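PDB 2VEC: pirin-like protein YhaK from Escherichia coli, which is a cytoplasmic monomeric bicupin of the pirin family that lacks quercetin 2,3-dioxygenase activity and probably responds to reactive oxygen species. Local coordinates for residues Ala96-Ser101 with Val106-Gly111; Ile187-Asp190 with Ser194-Phe197; Tyr38-Ala43 with Val90-Glu95; Leu156-Asn159 with Gln163-Ile166. All coordinates share one frame; numbering follows the deposited sequence.

Followed from the N terminus, the chain first closes interaction 3, where the bulged end of strand 85-93 comes back, after 46 intervening residues, to the segment ahead of strand 45-48. Interaction 1 comes next, a tight hairpin of strands 95-100 and 105-109; it touches interaction 3 through the backbone bonds from A110 to G94 and from G111 to I91. Interaction 4 spans the passage from strand 153-157 of the N-terminal cupin to strand 163-168 of the C-terminal one, and G111 O meets L158 N there. Interaction 2 joins the two sheets of the second cupin, reaching interaction 4 through Q163. The four loops follow in series, without nesting or crossing.

Interaction 1 (Ala96-Ser101 with Val106-Gly111)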
loop_
_atom_site.group_PDB
_atom_site.type_symbol
_atom_site.label_atom_id
_atom_site.label_comp_id
_atom_site.label_asym_id
_atom_site.label_seq_id
_atom_site.Cartn_x
_atom_site.Cartn_y
_atom_site.Cartn_z
ATOM N N ALA A 96 -5.394 -7.982 13.457
ATOM C CA ALA A 96 -6.504 -8.507 12.701
ATOM C C ALA A 96 -6.227 -9.938 12.294
ATOM O O ALA A 96 -5.068 -10.333 12.153
ATOM C CB ALA A 96 -6.716 -7.651 11.462
ATOM N N GLU A 97 -7.294 -10.707 12.100
ATOM C CA GLU A 97 -7.176 -12.045 11.516
ATOM C C GLU A 97 -7.869 -12.091 10.144
ATOM O O GLU A 97 -8.932 -11.496 9.958
ATOM C CB GLU A 97 -7.718 -13.115 12.482
ATOM C CG GLU A 97 -7.754 -14.492 11.876
ATOM C CD GLU A 97 -7.686 -15.616 12.871
ATOM O OE1 GLU A 97 -8.343 -15.545 13.936
ATOM O OE2 GLU A 97 -6.981 -16.603 12.563
ATOM N N TYR A 98 -7.244 -12.789 9.193
ATOM C CA TYR A 98 -7.725 -12.879 7.808
ATOM C C TYR A 98 -8.007 -14.326 7.495
ATOM O O TYR A 98 -7.115 -15.152 7.616
ATOM C CB TYR A 98 -6.668 -12.318 6.833
ATOM C CG TYR A 98 -6.476 -10.860 7.093
ATOM C CD1 TYR A 98 -7.245 -9.925 6.424
ATOM C CD2 TYR A 98 -5.596 -10.427 8.081
ATOM C CE1 TYR A 98 -7.117 -8.573 6.715
ATOM C CE2 TYR A 98 -5.445 -9.081 8.360
ATOM C CZ TYR A 98 -6.224 -8.163 7.688
ATOM O OH TYR A 98 -6.103 -6.829 7.966
ATOM N N ARG A 99 -9.246 -14.646 7.136
ATOM C CA ARG A 99 -9.604 -16.033 6.851
ATOM C C ARG A 99 -10.218 -16.157 5.475
ATOM O O ARG A 99 -10.842 -15.216 4.974
ATOM C CB ARG A 99 -10.575 -16.587 7.905
ATOM C CG ARG A 99 -10.048 -16.510 9.323
ATOM C CD ARG A 99 -10.916 -17.299 10.324
ATOM N NE ARG A 99 -10.175 -17.562 11.558
ATOM C CZ ARG A 99 -10.721 -17.599 12.775
ATOM N NH1 ARG A 99 -12.029 -17.381 12.930
ATOM N NH2 ARG A 99 -9.965 -17.846 13.848
ATOM N N ASP A 100 -10.046 -17.316 4.851
ATOM C CA ASP A 100 -10.705 -17.540 3.582
ATOM C C ASP A 100 -11.572 -18.795 3.616
ATOM O O ASP A 100 -11.498 -19.573 4.563
ATOM C CB ASP A 100 -9.712 -17.501 2.408
ATOM C CG ASP A 100 -8.871 -18.760 2.264
ATOM O OD1 ASP A 100 -9.250 -19.867 2.726
ATOM O OD2 ASP A 100 -7.822 -18.652 1.600
ATOM N N SER A 101 -12.405 -18.977 2.603
ATOM C CA SER A 101 -13.325 -20.118 2.589
ATOM C C SER A 101 -12.653 -21.483 2.396
ATOM O O SER A 101 -13.318 -22.515 2.498
ATOM C CB SER A 101 -14.459 -19.902 1.583
ATOM O OG SER A 101 -13.985 -19.434 0.335
ATOM N N VAL A 106 -4.362 -16.214 8.688
ATOM C CA VAL A 106 -3.163 -15.507 9.072
ATOM C C VAL A 106 -3.603 -14.345 9.947
ATOM O O VAL A 106 -4.661 -13.771 9.724
ATOM C CB VAL A 106 -2.380 -15.023 7.805
ATOM C CG1 VAL A 106 -3.239 -14.065 6.933
ATOM C CG2 VAL A 106 -1.038 -14.399 8.182
ATOM N N GLN A 107 -2.789 -14.018 10.940
ATOM C CA GLN A 107 -2.995 -12.840 11.785
ATOM C C GLN A 107 -1.931 -11.803 11.454
ATOM O O GLN A 107 -0.776 -12.155 11.202
ATOM C CB GLN A 107 -2.826 -13.194 13.266
ATOM C CG GLN A 107 -3.716 -14.284 13.798
ATOM C CD GLN A 107 -3.332 -14.642 15.249
ATOM O OE1 GLN A 107 -2.858 -13.781 16.000
ATOM N NE2 GLN A 107 -3.511 -15.900 15.629
ATOM N N ALA A 108 -2.299 -10.526 11.497
ATOM C CA ALA A 108 -1.328 -9.450 11.263
ATOM C C ALA A 108 -1.502 -8.323 12.270
ATOM O O ALA A 108 -2.602 -7.852 12.436
ATOM C CB ALA A 108 -1.467 -8.910 9.858
ATOM N N SER A 109 -0.422 -7.916 12.934
ATOM C CA SER A 109 -0.435 -6.752 13.849
ATOM C C SER A 109 0.195 -5.499 13.235
ATOM O O SER A 109 0.777 -5.533 12.153
ATOM C CB SER A 109 0.302 -7.061 15.144
ATOM O OG SER A 109 -0.087 -8.302 15.699
ATOM N N ALA A 110 0.078 -4.386 13.950
ATOM C CA ALA A 110 0.670 -3.116 13.520
ATOM C C ALA A 110 2.137 -3.350 13.194
ATOM O O ALA A 110 2.843 -4.059 13.948
ATOM C CB ALA A 110 0.546 -2.096 14.648
ATOM N N GLY A 111 2.593 -2.773 12.090
ATOM C CA GLY A 111 3.981 -2.913 11.707
ATOM C C GLY A 111 4.253 -4.019 10.692
ATOM O O GLY A 111 5.405 -4.198 10.279
#
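Y98 lays its CB against CG1 of V106, 3.8 Å away, near the turn of an antiparallel beta hairpin whose second strand, 105-109, is the outer strand of one sheet of the N-terminal cupin. The Y98 side chain leaves with CG anti to its carbonyl carbon (chi1 -64°), and this lays the ring back along its own strand over A96, while the CE2 side comes obliquely to A108 CB at 4.3 Å. A96, Y98, V106 and A108 share one face, from which Y98 and A108 pack on I91 and Y98 and V106 on L114 of the opposing sheet, as expected for the inside of a cupin sandwich. The phenol oxygen of Y98 is hydrogen-bonded to E126 on the neighbouring strand 124-128.

Four backbone bonds hold the register. A96 and A108 form one hydrogen-bonded pair and Y98 and V106 the next, the shortest link running from Y98 N to V106 O at 2.8 Å. Between them E97 and Q107 make a non-hydrogen-bonded pair with their CA atoms 4.3 Å apart, and both side chains project to the other face. There the carboxylate and amide planes are inclined by 61°, and the nearest approach is a loose one, E97 OE2 to Q107 CG at 4.2 Å. The E97 carboxylate instead makes a salt bridge along its own strand, from OE1 to R99 NH2 at 2.8 Å, which probably restrains its rotation. At the non-hydrogen-bonded pair, Q107 CA makes a bent CA-H...O contact with A96 O at 3.3 Å.

Interaction 2 (Ile187-Asp190 with Ser194-Phe197); sequences IVLD and SANF
I187 and F197 reach for each other from opposite directions, the isoleucine from strand 183-189 and the phenylalanine from strand 194-198. The meeting point is the far end of the ring: CZ of F197 lies 3.4 Å from CG1 of I187, a close approach for two apolar carbons, and 3.7 Å from I187 CD1. CG1 comes to the ring obliquely, with CE1 of F197 next at 4.1 Å. The isoleucine has CG1 anti to its carbonyl carbon (chi1 -68°), but its outer torsion, chi2 105°, departs from a staggered value; this turn brings the terminal methyl to CZ as well and is consistent with tight packing.

The two strands belong to different sheets of the C-terminal cupin domain, and their short segments run nearly antiparallel, 153° apart, with axes 8.1 Å from each other at the closest point. The spacing is too wide for backbone pairing, and the segments meet as facing layers of a beta sandwich, on either side of the short turn that carries the chain from one sheet to the other. L241 of strand 238-243 and L251 of strand 247-254 touch both I187 and F197, while H185 meets the F197 ring edge-to-face.

Nearer the turn, L189 sets both branches against the opposing backbone. Its CD1 approaches CA of S194 at 4.1 Å and CB of A195 at 4.3 Å, and its CD2 lies 4.2 Å from S194 O, a looser fit than that at the ring. A195 directs its methyl across the interface, whereas S194 presents main-chain atoms to the leucine and turns its hydroxymethyl group away.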
loop_
_atom_site.group_PDB
_atom_site.type_symbol
_atom_site.label_atom_id
_atom_site.label_comp_id
_atom_site.label_asym_id
_atom_site.label_seq_id
_atom_site.Cartn_x
_atom_site.Cartn_y
_atom_site.Cartn_z
ATOM N N ILE A 187 8.117 4.375 3.105
ATOM C CA ILE A 187 9.018 5.498 3.413
ATOM C C ILE A 187 8.729 6.075 4.787
ATOM O O ILE A 187 7.593 6.342 5.102
ATOM C CB ILE A 187 8.830 6.642 2.333
ATOM C CG1 ILE A 187 9.341 6.159 0.987
ATOM C CG2 ILE A 187 9.606 7.954 2.705
ATOM C CD1 ILE A 187 8.235 5.808 -0.012
ATOM N N VAL A 188 9.753 6.252 5.614
ATOM C CA VAL A 188 9.563 6.853 6.942
ATOM C C VAL A 188 10.664 7.880 7.076
ATOM O O VAL A 188 11.843 7.508 7.150
ATOM C CB VAL A 188 9.644 5.783 8.114
ATOM C CG1 VAL A 188 9.340 6.442 9.482
ATOM C CG2 VAL A 188 8.639 4.609 7.837
ATOM N N LEU A 189 10.295 9.152 7.104
ATOM C CA LEU A 189 11.287 10.258 7.115
ATOM C C LEU A 189 10.923 11.285 8.168
ATOM O O LEU A 189 9.720 11.511 8.398
ATOM C CB LEU A 189 11.319 10.982 5.750
ATOM C CG LEU A 189 11.786 10.168 4.525
ATOM C CD1 LEU A 189 11.596 10.908 3.194
ATOM C CD2 LEU A 189 13.229 9.622 4.673
ATOM N N ASP A 190 11.940 11.909 8.762
ATOM C CA ASP A 190 11.779 13.104 9.600
ATOM C C ASP A 190 11.650 14.309 8.671
ATOM O O ASP A 190 12.077 14.261 7.506
ATOM C CB ASP A 190 12.981 13.309 10.555
ATOM C CG ASP A 190 13.140 12.175 11.583
ATOM O OD1 ASP A 190 12.122 11.595 12.007
ATOM O OD2 ASP A 190 14.286 11.878 12.002
ATOM N N SER A 194 15.179 13.269 2.981
ATOM C CA SER A 194 14.797 12.883 1.615
ATOM C C SER A 194 15.212 11.457 1.287
ATOM O O SER A 194 16.118 10.905 1.929
ATOM C CB SER A 194 15.409 13.846 0.585
ATOM O OG SER A 194 16.800 13.908 0.707
ATOM N N ALA A 195 14.571 10.888 0.273
ATOM C CA ALA A 195 14.834 9.519 -0.189
ATOM C C ALA A 195 14.692 9.511 -1.703
ATOM O O ALA A 195 13.745 10.121 -2.242
ATOM C CB ALA A 195 13.849 8.529 0.444
ATOM N N ASN A 196 15.626 8.842 -2.379
ATOM C CA ASN A 196 15.630 8.793 -3.846
ATOM C C ASN A 196 15.225 7.394 -4.326
ATOM O O ASN A 196 15.571 6.375 -3.684
ATOM C CB ASN A 196 17.034 9.184 -4.390
ATOM C CG ASN A 196 17.101 9.159 -5.927
ATOM O OD1 ASN A 196 17.653 8.217 -6.516
ATOM N ND2 ASN A 196 16.519 10.177 -6.579
ATOM N N PHE A 197 14.521 7.348 -5.459
ATOM C CA PHE A 197 13.983 6.100 -6.035
ATOM C C PHE A 197 14.239 6.066 -7.547
ATOM O O PHE A 197 14.033 7.063 -8.258
ATOM C CB PHE A 197 12.487 5.928 -5.715
ATOM C CG PHE A 197 12.174 6.033 -4.246
ATOM C CD1 PHE A 197 12.100 4.883 -3.455
ATOM C CD2 PHE A 197 11.996 7.274 -3.649
ATOM C CE1 PHE A 197 11.820 4.967 -2.070
ATOM C CE2 PHE A 197 11.735 7.386 -2.272
ATOM C CZ PHE A 197 11.640 6.227 -1.486
#

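Interaction 3 (Tyr38-Ala43 with Val90-Glu95)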
loop_
_atom_site.group_PDB
_atom_site.type_symbol
_atom_site.label_atom_id
_atom_site.label_comp_id
_atom_site.label_asym_id
_atom_site.label_seq_id
_atom_site.Cartn_x
_atom_site.Cartn_y
_atom_site.Cartn_z
ATOM N N TYR A 38 -2.608 14.702 13.681
ATOM C CA TYR A 38 -2.937 13.949 14.898
ATOM C C TYR A 38 -3.852 12.737 14.722
ATOM O O TYR A 38 -3.542 11.650 15.234
ATOM C CB TYR A 38 -3.438 14.856 16.030
ATOM C CG TYR A 38 -2.325 15.378 16.902
ATOM C CD1 TYR A 38 -1.370 14.509 17.449
ATOM C CD2 TYR A 38 -2.224 16.742 17.192
ATOM C CE1 TYR A 38 -0.335 14.993 18.275
ATOM C CE2 TYR A 38 -1.204 17.238 18.007
ATOM C CZ TYR A 38 -0.262 16.359 18.544
ATOM O OH TYR A 38 0.745 16.860 19.349
ATOM N N GLY A 39 -4.958 12.912 14.008
ATOM C CA GLY A 39 -5.923 11.833 13.865
ATOM C C GLY A 39 -5.752 10.952 12.643
ATOM O O GLY A 39 -6.737 10.402 12.140
ATOM N N TRP A 40 -4.515 10.784 12.164
ATOM C CA TRP A 40 -4.279 9.955 10.964
ATOM C C TRP A 40 -4.781 8.518 11.123
ATOM O O TRP A 40 -5.186 7.873 10.135
ATOM C CB TRP A 40 -2.797 9.952 10.567
ATOM C CG TRP A 40 -1.843 9.276 11.540
ATOM C CD1 TRP A 40 -1.435 9.754 12.748
ATOM C CD2 TRP A 40 -1.136 8.041 11.335
ATOM N NE1 TRP A 40 -0.548 8.875 13.331
ATOM C CE2 TRP A 40 -0.348 7.817 12.486
ATOM C CE3 TRP A 40 -1.126 7.083 10.309
ATOM C CZ2 TRP A 40 0.461 6.683 12.635
ATOM C CZ3 TRP A 40 -0.313 5.949 10.456
ATOM C CH2 TRP A 40 0.479 5.775 11.615
ATOM N N LEU A 41 -4.701 7.988 12.349
ATOM C CA LEU A 41 -5.098 6.593 12.585
ATOM C C LEU A 41 -6.618 6.443 12.601
ATOM O O LEU A 41 -7.130 5.323 12.557
ATOM C CB LEU A 41 -4.490 6.027 13.891
ATOM C CG LEU A 41 -3.008 5.634 13.901
ATOM C CD1 LEU A 41 -2.571 5.144 15.325
ATOM C CD2 LEU A 41 -2.663 4.610 12.827
ATOM N N GLN A 42 -7.338 7.560 12.694
ATOM C CA GLN A 42 -8.795 7.532 12.606
ATOM C C GLN A 42 -9.308 7.816 11.202
ATOM O O GLN A 42 -10.508 7.766 10.963
ATOM C CB GLN A 42 -9.431 8.496 13.613
ATOM C CG GLN A 42 -9.338 7.968 15.021
ATOM C CD GLN A 42 -7.925 8.060 15.575
ATOM O OE1 GLN A 42 -7.236 9.070 15.377
ATOM N NE2 GLN A 42 -7.481 7.005 16.277
ATOM N N ALA A 43 -8.414 8.112 10.259
ATOM C CA ALA A 43 -8.893 8.507 8.936
ATOM C C ALA A 43 -9.441 7.277 8.186
ATOM O O ALA A 43 -8.928 6.156 8.355
ATOM C CB ALA A 43 -7.798 9.181 8.150
ATOM N N VAL A 90 -1.482 -3.171 4.960
ATOM C CA VAL A 90 -0.446 -2.663 5.801
ATOM C C VAL A 90 -1.188 -2.303 7.074
ATOM O O VAL A 90 -2.048 -1.416 7.078
ATOM C CB VAL A 90 0.208 -1.418 5.175
ATOM C CG1 VAL A 90 1.263 -0.785 6.132
ATOM C CG2 VAL A 90 0.803 -1.776 3.794
ATOM N N ILE A 91 -0.925 -3.068 8.117
ATOM C CA ILE A 91 -1.539 -2.792 9.421
ATOM C C ILE A 91 -0.856 -1.606 10.078
ATOM O O ILE A 91 0.331 -1.651 10.382
ATOM C CB ILE A 91 -1.477 -3.974 10.376
ATOM C CG1 ILE A 91 -1.892 -5.282 9.674
ATOM C CG2 ILE A 91 -2.406 -3.700 11.588
ATOM C CD1 ILE A 91 -3.290 -5.250 9.058
ATOM N N LEU A 92 -1.640 -0.567 10.323
ATOM C CA LEU A 92 -1.179 0.664 10.956
ATOM C C LEU A 92 -1.402 0.691 12.458
ATOM O O LEU A 92 -0.618 1.313 13.173
ATOM C CB LEU A 92 -1.888 1.872 10.315
ATOM C CG LEU A 92 -1.599 1.939 8.806
ATOM C CD1 LEU A 92 -2.480 3.038 8.171
ATOM C CD2 LEU A 92 -0.106 2.218 8.531
ATOM N N ASP A 93 -2.477 0.070 12.943
ATOM C CA ASP A 93 -2.746 0.085 14.386
ATOM C C ASP A 93 -3.596 -1.106 14.654
ATOM O O ASP A 93 -4.469 -1.427 13.857
ATOM C CB ASP A 93 -3.455 1.402 14.859
ATOM C CG ASP A 93 -3.661 1.490 16.385
ATOM O OD1 ASP A 93 -2.718 1.253 17.201
ATOM O OD2 ASP A 93 -4.789 1.911 16.770
ATOM N N GLY A 94 -3.306 -1.778 15.766
ATOM C CA GLY A 94 -4.076 -2.936 16.194
ATOM C C GLY A 94 -3.643 -4.260 15.580
ATOM O O GLY A 94 -2.491 -4.435 15.206
ATOM N N GLU A 95 -4.591 -5.181 15.471
ATOM C CA GLU A 95 -4.319 -6.546 15.048
ATOM C C GLU A 95 -5.580 -7.120 14.444
ATOM O O GLU A 95 -6.697 -6.823 14.879
ATOM C CB GLU A 95 -3.853 -7.436 16.240
ATOM C CG GLU A 95 -4.542 -7.150 17.546
ATOM C CD GLU A 95 -4.256 -8.170 18.630
ATOM O OE1 GLU A 95 -3.503 -9.146 18.385
ATOM O OE2 GLU A 95 -4.809 -7.987 19.740
#
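L41 reaches from the segment ahead of strand 45-48 to the end of strand 85-93, where it meets L92 and D93. From CB, the side chain takes CG anti to the carbonyl carbon (chi1 -76°), aiming the fork at the strand. CG itself lies over the centre of the W40 ring, 3.7 Å above its plane, so the leucine covers one face of the preceding indole. Beyond CG the two methyls divide the target. CD2 packs on CB of L92 at 3.8 Å and reaches D93 CB as well; CD1 comes to D93 CB at 3.9 Å and lies 4.0 Å from the carboxylate carbon, D93 CG. The L41 and D93 side chains cross at about a right angle.

Beside this fork, W40 turns the edge of its indole to L92, with W40 CZ3 4.2 Å from L92 CD2. Both L92 and D93 face T136 on strand 135-143, a classic beta bulge in this N-terminal cupin sheet. The bulge helps to explain how two consecutive residues can both direct their side chains at L41. R248 of the C-terminal cupin touches both W40 and L92, placing the contact where the two halves of the bicupin meet.

Across these two segments the contact is one of apolar carbon packing: even D93 contributes chiefly its methylene, so van der Waals fit rather than polar pairing joins them.

Interaction 4 (Leu156-Asn159 with Gln163-Ile166)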
loop_
_atom_site.group_PDB
_atom_site.type_symbol
_atom_site.label_atom_id
_atom_site.label_comp_id
_atom_site.label_asym_id
_atom_site.label_seq_id
_atom_site.Cartn_x
_atom_site.Cartn_y
_atom_site.Cartn_z
ATOM N N LEU A 156 5.362 -9.519 5.862
ATOM C CA LEU A 156 6.650 -8.842 5.981
ATOM C C LEU A 156 6.617 -7.891 7.173
ATOM O O LEU A 156 5.650 -7.144 7.386
ATOM C CB LEU A 156 6.981 -8.048 4.683
ATOM C CG LEU A 156 8.209 -7.096 4.664
ATOM C CD1 LEU A 156 8.856 -7.094 3.301
ATOM C CD2 LEU A 156 7.801 -5.643 5.037
ATOM N N ALA A 157 7.664 -7.918 7.982
ATOM C CA ALA A 157 7.767 -6.991 9.079
ATOM C C ALA A 157 8.408 -5.674 8.606
ATOM O O ALA A 157 9.560 -5.665 8.175
ATOM C CB ALA A 157 8.595 -7.610 10.251
ATOM N N LEU A 158 7.685 -4.571 8.730
ATOM C CA LEU A 158 8.212 -3.265 8.276
ATOM C C LEU A 158 9.371 -2.834 9.145
ATOM O O LEU A 158 9.263 -2.814 10.386
ATOM C CB LEU A 158 7.124 -2.181 8.298
ATOM C CG LEU A 158 5.922 -2.482 7.427
ATOM C CD1 LEU A 158 4.850 -1.401 7.698
ATOM C CD2 LEU A 158 6.321 -2.442 5.960
ATOM N N ASN A 159 10.503 -2.553 8.514
ATOM C CA ASN A 159 11.673 -2.153 9.292
ATOM C C ASN A 159 11.646 -0.689 9.723
ATOM O O ASN A 159 12.381 -0.339 10.646
ATOM C CB ASN A 159 13.022 -2.564 8.671
ATOM C CG ASN A 159 13.377 -1.803 7.385
ATOM O OD1 ASN A 159 13.079 -0.627 7.226
ATOM N ND2 ASN A 159 14.086 -2.485 6.484
ATOM N N GLN A 163 13.772 4.137 3.787
ATOM C CA GLN A 163 12.979 3.502 2.727
ATOM C C GLN A 163 13.184 2.013 2.738
ATOM O O GLN A 163 14.297 1.545 3.019
ATOM C CB GLN A 163 13.329 4.042 1.333
ATOM C CG GLN A 163 14.839 3.927 0.930
ATOM C CD GLN A 163 14.978 4.205 -0.562
ATOM O OE1 GLN A 163 14.492 3.413 -1.403
ATOM N NE2 GLN A 163 15.592 5.334 -0.901
ATOM N N GLN A 164 12.126 1.253 2.487
ATOM C CA GLN A 164 12.241 -0.206 2.390
ATOM C C GLN A 164 11.466 -0.661 1.172
ATOM O O GLN A 164 10.377 -0.184 0.928
ATOM C CB GLN A 164 11.695 -0.882 3.656
ATOM C CG GLN A 164 11.829 -2.407 3.636
ATOM C CD GLN A 164 11.252 -3.084 4.878
ATOM O OE1 GLN A 164 10.515 -2.488 5.651
ATOM N NE2 GLN A 164 11.575 -4.367 5.045
ATOM N N LEU A 165 12.038 -1.579 0.401
ATOM C CA LEU A 165 11.285 -2.234 -0.663
ATOM C C LEU A 165 10.474 -3.335 0.015
ATOM O O LEU A 165 11.049 -4.264 0.609
ATOM C CB LEU A 165 12.280 -2.809 -1.690
ATOM C CG LEU A 165 11.668 -3.668 -2.788
ATOM C CD1 LEU A 165 10.839 -2.770 -3.764
ATOM C CD2 LEU A 165 12.755 -4.407 -3.510
ATOM N N ILE A 166 9.145 -3.217 0.004
ATOM C CA ILE A 166 8.336 -4.152 0.770
ATOM C C ILE A 166 7.617 -5.141 -0.142
ATOM O O ILE A 166 7.053 -6.137 0.333
ATOM C CB ILE A 166 7.373 -3.433 1.757
ATOM C CG1 ILE A 166 6.297 -2.599 1.003
ATOM C CG2 ILE A 166 8.181 -2.592 2.786
ATOM C CD1 ILE A 166 5.075 -2.173 1.900
HETATM O O HOH W 1 11.811 -6.627 6.676
#
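Q164 stretches its side chain across to N159 at the connection between the two cupin domains of this bicupin, where strand 153-157 gives way to strand 163-168. Its first two torsions are fully extended, with CG anti to the backbone N (chi1 -178°), and carry the amide straight to the turn. N159 has the less common rotamer in which CG sits between its own backbone N and carbonyl carbon (chi1 69°). This folds its amide back over that of Q164; the two planes are only 7° apart and stack, with ND2 of N159 3.3 Å from CD of Q164. OD1 of N159 is hydrogen-bonded to the backbone N of G161 within the turn, which helps to hold the N159 amide in place.

The Q164 amide is gripped at both ends. Its oxygen, Q164 OE1, accepts a nearly straight bond from N159 N at 2.9 Å, the donor standing 31° out of the carbonyl plane. Its NE2 gives a hydrogen to a water that in turn donates to A157 O, and these two links together would fix the rotation of the group.

Next to the polar contacts, L156, L158 and I166 pack their methyls together. CG2 of I166 is met by CD2 of L158 at 3.7 Å and by CD2 of L156 at 3.8 Å, while L184 of strand 183-189 also touches I166. The L156 side chain crosses I166 at about a right angle, and its other methyl, CD1, rests 3.6 Å from I166 O.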